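Staphylococcal nuclease domain-containing protein 1 (Drosophila melanogaster, PDB 2WAC) cleaves both DNA and RNA as an endonuclease, acts with the RNA-induced silencing complex, and binds peptides carrying symmetrically dimethylated arginines through its Tudor domain. Local coordinates at residues A[72-77]-A[82-87]; A[27-32]-A[110-115]. All coordinates share one frame; numbering follows the deposited sequence.

Contact 1. Residues A[72-77]-A[82-87]; sequences KVERVQ and TVLYID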
loop_
_atom_site.group_PDB
_atom_site.type_symbol
_atom_site.label_atom_id
_atom_site.label_comp_id
_atom_site.label_asym_id
_atom_site.label_seq_id
_atom_site.Cartn_x
_atom_site.Cartn_y
_atom_site.Cartn_z
ATOM N N LYS A 72 -9.991 4.352 9.625
ATOM C CA LYS A 72 -9.322 4.921 10.787
ATOM C C LYS A 72 -9.226 6.429 10.605
ATOM O O LYS A 72 -8.768 6.904 9.565
ATOM C CB LYS A 72 -7.927 4.308 10.943
ATOM C CG LYS A 72 -7.072 4.891 12.064
ATOM C CD LYS A 72 -5.698 4.243 12.052
ATOM C CE LYS A 72 -4.666 5.069 12.796
ATOM N NZ LYS A 72 -3.304 4.474 12.656
ATOM N N VAL A 73 -9.676 7.177 11.607
ATOM C CA VAL A 73 -9.545 8.627 11.590
ATOM C C VAL A 73 -8.114 8.999 11.971
ATOM O O VAL A 73 -7.668 8.727 13.088
ATOM C CB VAL A 73 -10.556 9.316 12.539
ATOM C CG1 VAL A 73 -10.342 10.816 12.539
ATOM C CG2 VAL A 73 -11.986 8.988 12.130
ATOM N N GLU A 74 -7.397 9.611 11.033
ATOM C CA GLU A 74 -6.003 9.988 11.260
ATOM C C GLU A 74 -5.831 11.441 11.707
ATOM O O GLU A 74 -4.923 11.750 12.480
ATOM C CB GLU A 74 -5.158 9.686 10.023
ATOM C CG GLU A 74 -4.982 8.190 9.766
ATOM C CD GLU A 74 -3.889 7.890 8.770
ATOM O OE1 GLU A 74 -3.392 8.841 8.129
ATOM O OE2 GLU A 74 -3.524 6.704 8.628
ATOM N N ARG A 75 -6.701 12.322 11.219
ATOM C CA ARG A 75 -6.699 13.732 11.607
ATOM C C ARG A 75 -8.124 14.271 11.529
ATOM O O ARG A 75 -8.862 13.944 10.600
ATOM C CB ARG A 75 -5.774 14.540 10.685
ATOM C CG ARG A 75 -5.459 15.964 11.164
ATOM C CD ARG A 75 -4.597 16.732 10.156
ATOM N NE ARG A 75 -3.278 16.122 9.967
ATOM C CZ ARG A 75 -2.336 16.579 9.143
ATOM N NH1 ARG A 75 -2.545 17.667 8.409
ATOM N NH2 ARG A 75 -1.177 15.941 9.052
ATOM N N VAL A 76 -8.514 15.078 12.514
ATOM C CA VAL A 76 -9.786 15.804 12.452
ATOM C C VAL A 76 -9.507 17.305 12.458
ATOM O O VAL A 76 -8.703 17.789 13.258
ATOM C CB VAL A 76 -10.748 15.443 13.620
ATOM C CG1 VAL A 76 -12.065 16.207 13.492
ATOM C CG2 VAL A 76 -11.029 13.962 13.647
ATOM N N GLN A 77 -10.168 18.029 11.558
ATOM C CA GLN A 77 -10.023 19.478 11.468
ATOM C C GLN A 77 -11.372 20.145 11.192
ATOM O O GLN A 77 -11.800 20.252 10.041
ATOM C CB GLN A 77 -8.987 19.853 10.398
ATOM C CG GLN A 77 -8.670 21.348 10.306
ATOM C CD GLN A 77 -8.101 21.918 11.596
ATOM O OE1 GLN A 77 -7.074 21.458 12.097
ATOM N NE2 GLN A 77 -8.769 22.930 12.136
ATOM N N THR A 82 -9.521 13.409 7.963
ATOM C CA THR A 82 -8.707 12.593 7.074
ATOM C C THR A 82 -8.762 11.153 7.571
ATOM O O THR A 82 -8.409 10.870 8.721
ATOM C CB THR A 82 -7.248 13.095 7.012
ATOM O OG1 THR A 82 -7.231 14.459 6.572
ATOM C CG2 THR A 82 -6.419 12.244 6.046
ATOM N N VAL A 83 -9.222 10.254 6.704
ATOM C CA VAL A 83 -9.381 8.843 7.060
ATOM C C VAL A 83 -8.557 7.913 6.168
ATOM O O VAL A 83 -8.260 8.239 5.018
ATOM C CB VAL A 83 -10.879 8.387 7.072
ATOM C CG1 VAL A 83 -11.717 9.275 7.988
ATOM C CG2 VAL A 83 -11.474 8.342 5.655
ATOM N N LEU A 84 -8.182 6.766 6.727
ATOM C CA LEU A 84 -7.541 5.688 5.984
ATOM C C LEU A 84 -8.520 4.527 5.878
ATOM O O LEU A 84 -9.042 4.065 6.891
ATOM C CB LEU A 84 -6.255 5.228 6.688
ATOM C CG LEU A 84 -5.666 3.868 6.270
ATOM C CD1 LEU A 84 -5.023 3.931 4.886
ATOM C CD2 LEU A 84 -4.671 3.340 7.303
ATOM N N TYR A 85 -8.772 4.064 4.655
ATOM C CA TYR A 85 -9.614 2.889 4.444
ATOM C C TYR A 85 -8.791 1.628 4.691
ATOM O O TYR A 85 -8.053 1.166 3.820
ATOM C CB TYR A 85 -10.260 2.923 3.053
ATOM C CG TYR A 85 -11.219 4.084 2.906
ATOM C CD1 TYR A 85 -12.508 4.015 3.434
ATOM C CD2 TYR A 85 -10.829 5.266 2.273
ATOM C CE1 TYR A 85 -13.393 5.086 3.324
ATOM C CE2 TYR A 85 -11.707 6.344 2.156
ATOM C CZ TYR A 85 -12.989 6.244 2.685
ATOM O OH TYR A 85 -13.868 7.301 2.579
ATOM N N ILE A 86 -8.932 1.094 5.905
ATOM C CA ILE A 86 -8.000 0.104 6.470
ATOM C C ILE A 86 -7.944 -1.250 5.763
ATOM O O ILE A 86 -6.982 -2.004 5.931
ATOM C CB ILE A 86 -8.239 -0.118 7.998
ATOM C CG1 ILE A 86 -9.690 -0.539 8.281
ATOM C CG2 ILE A 86 -7.850 1.133 8.795
ATOM C CD1 ILE A 86 -9.871 -1.325 9.573
ATOM N N ASP A 87 -8.967 -1.554 4.974
ATOM C CA ASP A 87 -9.023 -2.834 4.278
ATOM C C ASP A 87 -8.512 -2.750 2.836
ATOM O O ASP A 87 -8.439 -3.770 2.139
ATOM C CB ASP A 87 -10.443 -3.406 4.338
ATOM C CG ASP A 87 -10.887 -3.720 5.760
ATOM O OD1 ASP A 87 -10.047 -4.178 6.568
ATOM O OD2 ASP A 87 -12.077 -3.516 6.072
#
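Lys72 and Leu84 form a hydrogen-bonded antiparallel pair in a beta hairpin of the Tudor domain, made of strands 68-77 and 80-85, in which strand 68-77 carries a classic beta bulge opposite Thr82. Backbone bonds come first. Lys72 N gives to Leu84 O and Leu84 N returns to Lys72 O, each at 2.9 Å. Beyond the Val73-Val83 pair, Glu74 and Arg75 together face Thr82: Glu74 N lies 2.8 Å from Thr82 O, and Arg75 N adds a weak bond to the same oxygen. Thr82 N closes the bulge on Arg75 O.

Two apolar contacts accompany these bonds. Val73 CG2 and Val83 CG1, from a buried non-hydrogen-bonded pair, meet obliquely at 4.2 Å. Past the strand, Ile86 CG2 rests against Lys72 CB.

The hairpin belongs to the region involved in dimethylarginine binding, and Thr82 OG1 bonds to Thr93 on the adjoining strand 91-95. Glu74 CG stands anti to the carbonyl carbon (chi1 -69°); from there the extended chain crosses Leu84, bringing carboxylate OE2 of Glu74 to 3.7 Å from Leu84 CB.

Contact 2. Residues A[27-32]-A[110-115]; sequences SKLESL and KPYATE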
loop_
_atom_site.group_PDB
_atom_site.type_symbol
_atom_site.label_atom_id
_atom_site.label_comp_id
_atom_site.label_asym_id
_atom_site.label_seq_id
_atom_site.Cartn_x
_atom_site.Cartn_y
_atom_site.Cartn_z
ATOM N N SER A 27 -11.996 -14.051 1.141
ATOM C CA SER A 27 -13.368 -14.410 1.508
ATOM C C SER A 27 -13.815 -13.753 2.816
ATOM O O SER A 27 -14.995 -13.435 2.984
ATOM C CB SER A 27 -13.520 -15.930 1.604
ATOM O OG SER A 27 -12.698 -16.463 2.627
ATOM N N LYS A 28 -12.867 -13.560 3.734
ATOM C CA LYS A 28 -13.129 -12.889 5.007
ATOM C C LYS A 28 -13.590 -11.440 4.821
ATOM O O LYS A 28 -14.564 -11.010 5.443
ATOM C CB LYS A 28 -11.891 -12.940 5.908
ATOM C CG LYS A 28 -11.796 -14.171 6.806
ATOM C CD LYS A 28 -12.755 -14.072 7.991
ATOM C CE LYS A 28 -12.424 -15.113 9.054
ATOM N NZ LYS A 28 -13.334 -14.992 10.228
ATOM N N LEU A 29 -12.886 -10.701 3.963
ATOM C CA LEU A 29 -13.229 -9.309 3.660
ATOM C C LEU A 29 -14.538 -9.206 2.879
ATOM O O LEU A 29 -15.377 -8.346 3.167
ATOM C CB LEU A 29 -12.094 -8.623 2.887
ATOM C CG LEU A 29 -12.346 -7.198 2.369
ATOM C CD1 LEU A 29 -12.573 -6.209 3.513
ATOM C CD2 LEU A 29 -11.210 -6.736 1.474
ATOM N N GLU A 30 -14.692 -10.085 1.892
ATOM C CA GLU A 30 -15.897 -10.175 1.067
ATOM C C GLU A 30 -17.155 -10.316 1.928
ATOM O O GLU A 30 -18.160 -9.641 1.690
ATOM C CB GLU A 30 -15.757 -11.353 0.094
ATOM C CG GLU A 30 -17.050 -11.864 -0.528
ATOM C CD GLU A 30 -16.930 -13.301 -1.004
ATOM O OE1 GLU A 30 -16.159 -13.560 -1.953
ATOM O OE2 GLU A 30 -17.614 -14.172 -0.427
ATOM N N SER A 31 -17.076 -11.190 2.931
ATOM C CA SER A 31 -18.171 -11.432 3.869
ATOM C C SER A 31 -18.454 -10.217 4.760
ATOM O O SER A 31 -19.614 -9.866 4.979
ATOM C CB SER A 31 -17.868 -12.666 4.725
ATOM O OG SER A 31 -18.858 -12.861 5.718
ATOM N N LEU A 32 -17.390 -9.591 5.267
ATOM C CA LEU A 32 -17.494 -8.395 6.111
ATOM C C LEU A 32 -18.160 -7.236 5.367
ATOM O O LEU A 32 -19.050 -6.578 5.909
ATOM C CB LEU A 32 -16.104 -7.978 6.626
ATOM C CG LEU A 32 -15.959 -6.960 7.770
ATOM C CD1 LEU A 32 -14.614 -7.125 8.465
ATOM C CD2 LEU A 32 -16.121 -5.525 7.297
ATOM N N LYS A 110 -8.755 -7.581 12.362
ATOM C CA LYS A 110 -7.592 -6.763 12.042
ATOM C C LYS A 110 -7.746 -6.202 10.629
ATOM O O LYS A 110 -8.475 -6.778 9.817
ATOM C CB LYS A 110 -6.302 -7.596 12.134
ATOM C CG LYS A 110 -6.108 -8.387 13.434
ATOM C CD LYS A 110 -6.523 -9.854 13.280
ATOM C CE LYS A 110 -7.947 -10.102 13.770
ATOM N NZ LYS A 110 -8.669 -11.096 12.921
ATOM N N PRO A 111 -7.073 -5.073 10.330
ATOM C CA PRO A 111 -7.141 -4.521 8.973
ATOM C C PRO A 111 -6.758 -5.545 7.899
ATOM O O PRO A 111 -5.780 -6.279 8.068
ATOM C CB PRO A 111 -6.118 -3.385 9.012
ATOM C CG PRO A 111 -6.091 -2.962 10.440
ATOM C CD PRO A 111 -6.241 -4.236 11.217
ATOM N N TYR A 112 -7.527 -5.593 6.811
ATOM C CA TYR A 112 -7.277 -6.561 5.737
ATOM C C TYR A 112 -6.211 -6.128 4.725
ATOM O O TYR A 112 -5.841 -6.899 3.838
ATOM C CB TYR A 112 -8.586 -6.987 5.053
ATOM C CG TYR A 112 -9.366 -7.976 5.888
ATOM C CD1 TYR A 112 -8.929 -9.295 6.023
ATOM C CD2 TYR A 112 -10.523 -7.592 6.563
ATOM C CE1 TYR A 112 -9.630 -10.208 6.801
ATOM C CE2 TYR A 112 -11.234 -8.500 7.344
ATOM C CZ TYR A 112 -10.781 -9.804 7.457
ATOM O OH TYR A 112 -11.475 -10.707 8.227
ATOM N N ALA A 113 -5.708 -4.905 4.880
ATOM C CA ALA A 113 -4.571 -4.423 4.098
ATOM C C ALA A 113 -3.425 -3.991 5.013
ATOM O O ALA A 113 -3.652 -3.431 6.088
ATOM C CB ALA A 113 -4.992 -3.279 3.184
ATOM N N THR A 114 -2.196 -4.259 4.575
ATOM C CA THR A 114 -0.992 -3.933 5.340
ATOM C C THR A 114 -0.030 -3.132 4.470
ATOM O O THR A 114 0.211 -3.491 3.316
ATOM C CB THR A 114 -0.290 -5.217 5.854
ATOM O OG1 THR A 114 -1.238 -6.036 6.548
ATOM C CG2 THR A 114 0.870 -4.879 6.795
ATOM N N GLU A 115 0.512 -2.050 5.027
ATOM C CA GLU A 115 1.476 -1.215 4.313
ATOM C C GLU A 115 2.906 -1.752 4.413
ATOM O O GLU A 115 3.338 -2.201 5.475
ATOM C CB GLU A 115 1.423 0.232 4.814
ATOM C CG GLU A 115 2.140 1.224 3.902
ATOM C CD GLU A 115 1.997 2.670 4.347
ATOM O OE1 GLU A 115 1.468 2.924 5.454
ATOM O OE2 GLU A 115 2.424 3.557 3.580
#
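Tyr112 plants its aromatic ring against helix 26-42 and carries the whole contact, meeting Lys28, Leu29 and Leu32 from one turn of that helix. It is a worked example of a helix docked on a loop through a single large side chain, at the junction of the Tudor sheet and the second, mixed sheet of the extended Tudor domain.

The tight part surrounds the ring. Leu29 CB sits over one ring face, 4.1 Å above the plane and displaced toward the rim, while CD1 of Leu29 reaches Tyr112 CD2 at 3.9 Å. With CG of Leu29 anti to the backbone N (chi1 174°), the leucine and tyrosine side chains pass one another running in opposite senses. Leu32 approaches differently: its CD1 lies in the ring plane at the edge, 3.8 Å from Tyr112 CE2. Lys28 CB, oblique to the ring, makes the closest approach, 3.2 Å from Tyr112 OH. The opposite face is met by the carbonyl oxygen of Lys110, which also accepts a hydrogen bond from Arg70, so the ring is held between helix and loop.

The loose, solvent side begins farther along Lys28, where the chain bends at chi2 (-76°) and carries the ammonium group away. Tyr112 OH is hydrogen-bonded to Glu109 OE1. Were Tyr112 replaced by an alanine, Leu29 would probably lose the ring face under its CB, Leu32 the edge beside its CD1, and Glu109 its hydroxyl partner.

Around this joint the helix meets both sheets: Leu29 touches Gln21 on strand 17-22 of the mixed sheet, and Leu32 leans on Arg70 of strand 68-77 in the Tudor sheet. Tyr112, which also touches Arg70, stands just before strand 113-118.

How the contacts relate
Contact 1 joins neighbouring strands of one sheet, whereas contact 2 brings together a helix and a loop far apart in sequence. Both are partly buried: contact 1 has Val73, Val83 and Ile86 inside and charged residues outside, while contact 2 buries Leu32 and leaves Lys28 exposed. Their chemistry differs accordingly, with main-chain hydrogen bonds dominating the hairpin and apolar contacts around one ring fastening the helix. Although their centres are about 17 Å apart, the two meet where 82-87 ends. Asp87 OD1 is 2.9 Å from Tyr112 N, a probable hydrogen bond, and Asp87 CB packs on Leu29 CD1; Arg70 forms a salt bridge with the same carboxylate.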